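PDB 3WIT: putative Vgr protein from Escherichia coli, which forms the trimeric C-terminal triple-stranded beta-helix of VgrG, probably part of the spike of the type VI secretion system. Local coordinates for residues G45-V50 against V55-K60. Numbering follows the deposited sequence.
Sequences GIQLQV and VIRLSK
Ile-46 and Leu-58 form one antiparallel hydrogen-bonded pair, Leu-48 and Ile-56 the next, and two N-H...O bonds join each. Leu-58 N to Ile-46 O measures 2.8 Å and is almost straight at 176°; Leu-48 N to Ile-56 O is 2.9 Å. Between these pairs Arg-57 CA lies 3.4 Å from Ile-46 O in a CA-H...O contact, and Gln-47 CA makes the like contact with Ile-56 O. On the buried face Leu-48 CD1 makes most of the apolar contacts: it lies 4.0 Å from Leu-58 CD1 and also touches CB and CG2 of Ile-56, while Ile-46 and Leu-58 meet through their CB atoms. Strands 45-50 and 54-59 form a beta hairpin in the antiparallel meander that each chain contributes to the triple-stranded beta-helix. This leucine-isoleucine face turns to the trimer interior, where Leu-48 packs on Leu-48 of the second subunit and Leu-58 of the third. On the other face Gln-47, with CG anti to the backbone N (chi1 -177°), extends past Val-55, its CG 3.9 Å from Val-55 CG1. Gln-47 OE1 sits over one face of the Arg-57 guanidinium, 3.2 Å from Arg-57 NH1 but at a poor angle for a hydrogen bond; the amide and guanidinium planes are 54° apart. The amide nitrogen turns along its own strand: Gln-47 NE2 donates to Gln-49 OE1 at 2.9 Å, approaching from above that carbonyl plane.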
ATOM      1  N   GLY A  45      -8.980  -8.664   3.966  1.00 37.34           N
ATOM      2  CA  GLY A  45      -8.354  -7.367   3.731  1.00 34.04           C
ATOM      3  C   GLY A  45      -7.037  -7.442   2.988  1.00 34.63           C
ATOM      4  O   GLY A  45      -6.794  -8.362   2.191  1.00 34.10           O
ATOM      5  N   ILE A  46      -6.158  -6.491   3.273  1.00 33.32           N
ATOM      6  CA  ILE A  46      -4.908  -6.372   2.544  1.00 31.34           C
ATOM      7  C   ILE A  46      -3.790  -6.237   3.558  1.00 39.48           C
ATOM      8  O   ILE A  46      -3.918  -5.512   4.549  1.00 35.69           O
ATOM      9  CB  ILE A  46      -4.920  -5.130   1.631  1.00 30.04           C
ATOM     10  CG1 ILE A  46      -6.087  -5.223   0.641  1.00 34.16           C
ATOM     11  CG2 ILE A  46      -3.543  -4.944   0.951  1.00 35.14           C
ATOM     12  CD1 ILE A  46      -6.255  -3.976  -0.310  1.00 38.06           C
ATOM     13  N   GLN A  47      -2.709  -6.972   3.352  1.00 33.41           N
ATOM     14  CA  GLN A  47      -1.531  -6.770   4.209  1.00 30.39           C
ATOM     15  C   GLN A  47      -0.292  -6.541   3.357  1.00 36.56           C
ATOM     16  O   GLN A  47      -0.049  -7.281   2.406  1.00 35.00           O
ATOM     17  CB  GLN A  47      -1.333  -7.970   5.118  1.00 33.93           C
ATOM     18  CG  GLN A  47      -0.173  -7.803   6.079  1.00 36.72           C
ATOM     19  CD  GLN A  47      -0.359  -8.635   7.302  1.00 50.81           C
ATOM     20  OE1 GLN A  47      -1.407  -8.593   7.936  1.00 56.23           O
ATOM     21  NE2 GLN A  47       0.642  -9.431   7.630  1.00 50.41           N
ATOM     22  N   LEU A  48       0.474  -5.505   3.701  1.00 31.65           N
ATOM     23  CA  LEU A  48       1.756  -5.230   3.093  1.00 33.80           C
ATOM     24  C   LEU A  48       2.778  -5.330   4.202  1.00 37.71           C
ATOM     25  O   LEU A  48       2.590  -4.736   5.272  1.00 36.38           O
ATOM     26  CB  LEU A  48       1.761  -3.818   2.492  1.00 28.97           C
ATOM     27  CG  LEU A  48       0.645  -3.418   1.506  1.00 30.21           C
ATOM     28  CD1 LEU A  48      -0.546  -2.752   2.187  1.00 32.20           C
ATOM     29  CD2 LEU A  48       1.191  -2.459   0.440  1.00 35.18           C
ATOM     30  N   GLN A  49       3.855  -6.082   3.978  1.00 35.82           N
ATOM     31  CA  GLN A  49       4.859  -6.231   5.021  1.00 31.60           C
ATOM     32  C   GLN A  49       6.221  -6.478   4.471  1.00 36.52           C
ATOM     33  O   GLN A  49       6.387  -6.999   3.357  1.00 37.13           O
ATOM     34  CB  GLN A  49       4.522  -7.380   5.961  1.00 38.88           C
ATOM     35  CG  GLN A  49       4.381  -8.691   5.274  1.00 47.79           C
ATOM     36  CD  GLN A  49       3.846  -9.743   6.218  1.00 60.47           C
ATOM     37  OE1 GLN A  49       2.821 -10.371   5.946  1.00 63.50           O
ATOM     38  NE2 GLN A  49       4.522  -9.921   7.354  1.00 57.69           N
ATOM     39  N   VAL A  50       7.208  -6.120   5.279  1.00 35.22           N
ATOM     40  CA  VAL A  50       8.600  -6.340   4.941  1.00 30.30           C
ATOM     41  C   VAL A  50       9.269  -6.816   6.208  1.00 37.03           C
ATOM     42  O   VAL A  50       9.314  -6.097   7.221  1.00 42.07           O
ATOM     43  CB  VAL A  50       9.293  -5.075   4.453  1.00 31.11           C
ATOM     44  CG1 VAL A  50      10.737  -5.381   4.139  1.00 38.62           C
ATOM     45  CG2 VAL A  50       8.566  -4.509   3.200  1.00 37.21           C
ATOM     46  N   VAL A  55       4.672  -3.455   8.981  1.00 35.96           N
ATOM     47  CA  VAL A  55       3.390  -3.957   8.446  1.00 33.24           C
ATOM     48  C   VAL A  55       2.340  -2.878   8.281  1.00 37.05           C
ATOM     49  O   VAL A  55       2.125  -2.082   9.192  1.00 38.94           O
ATOM     50  CB  VAL A  55       2.728  -4.988   9.396  1.00 41.89           C
ATOM     51  CG1 VAL A  55       1.453  -5.526   8.764  1.00 45.94           C
ATOM     52  CG2 VAL A  55       3.655  -6.131   9.755  1.00 42.61           C
ATOM     53  N   ILE A  56       1.685  -2.839   7.127  1.00 35.14           N
ATOM     54  CA  ILE A  56       0.448  -2.083   6.988  1.00 32.81           C
ATOM     55  C   ILE A  56      -0.668  -3.080   6.727  1.00 39.14           C
ATOM     56  O   ILE A  56      -0.604  -3.857   5.771  1.00 34.91           O
ATOM     57  CB  ILE A  56       0.517  -1.083   5.840  1.00 31.13           C
ATOM     58  CG1 ILE A  56       1.606  -0.054   6.134  1.00 32.52           C
ATOM     59  CG2 ILE A  56      -0.854  -0.398   5.631  1.00 35.60           C
ATOM     60  CD1 ILE A  56       1.878   0.884   4.997  1.00 35.97           C
ATOM     61  N   ARG A  57      -1.669  -3.086   7.596  1.00 35.25           N
ATOM     62  CA  ARG A  57      -2.815  -3.956   7.413  1.00 34.11           C
ATOM     63  C   ARG A  57      -4.091  -3.129   7.248  1.00 38.68           C
ATOM     64  O   ARG A  57      -4.359  -2.205   8.025  1.00 35.34           O
ATOM     65  CB  ARG A  57      -2.956  -4.880   8.615  1.00 34.80           C
ATOM     66  CG  ARG A  57      -4.295  -5.564   8.625  1.00 54.15           C
ATOM     67  CD  ARG A  57      -4.211  -6.978   8.106  1.00 70.37           C
ATOM     68  NE  ARG A  57      -4.626  -7.913   9.149  1.00 81.77           N
ATOM     69  CZ  ARG A  57      -3.954  -8.116  10.281  1.00 88.39           C
ATOM     70  NH1 ARG A  57      -2.821  -7.453  10.518  1.00 86.20           N
ATOM     71  NH2 ARG A  57      -4.416  -8.985  11.182  1.00 90.01           N
ATOM     72  N   LEU A  58      -4.876  -3.472   6.239  1.00 35.40           N
ATOM     73  CA  LEU A  58      -6.170  -2.849   6.010  1.00 31.90           C
ATOM     74  C   LEU A  58      -7.248  -3.905   6.166  1.00 35.83           C
ATOM     75  O   LEU A  58      -7.139  -5.005   5.584  1.00 34.43           O
ATOM     76  CB  LEU A  58      -6.217  -2.300   4.575  1.00 30.38           C
ATOM     77  CG  LEU A  58      -5.347  -1.095   4.188  1.00 33.19           C
ATOM     78  CD1 LEU A  58      -3.916  -1.483   3.906  1.00 36.20           C
ATOM     79  CD2 LEU A  58      -5.967  -0.442   2.943  1.00 37.07           C
ATOM     80  N   SER A  59      -8.294  -3.583   6.920  1.00 33.47           N
ATOM     81  CA  SER A  59      -9.407  -4.508   7.115  1.00 37.99           C
ATOM     82  C   SER A  59     -10.659  -3.685   6.973  1.00 39.72           C
ATOM     83  O   SER A  59     -10.577  -2.471   6.832  1.00 38.97           O
ATOM     84  CB  SER A  59      -9.362  -5.080   8.510  1.00 42.50           C
ATOM     85  OG  SER A  59      -9.922  -4.156   9.435  1.00 43.81           O
ATOM     86  N   LYS A  60     -11.815  -4.329   7.056  1.00 39.55           N
ATOM     87  CA  LYS A  60     -13.097  -3.629   6.954  1.00 40.93           C
ATOM     88  C   LYS A  60     -13.243  -2.537   8.013  1.00 42.50           C
ATOM     89  O   LYS A  60     -13.949  -1.547   7.808  1.00 46.39           O
ATOM     90  CB  LYS A  60     -14.253  -4.625   7.094  1.00 53.42           C
ATOM     91  CG  LYS A  60     -15.015  -4.875   5.795  1.00 73.65           C
ATOM     92  CD  LYS A  60     -15.338  -6.368   5.577  1.00 80.80           C
ATOM     93  CE  LYS A  60     -14.595  -6.951   4.357  1.00 79.89           C
ATOM     94  NZ  LYS A  60     -13.996  -8.304   4.618  1.00 74.85           N
TER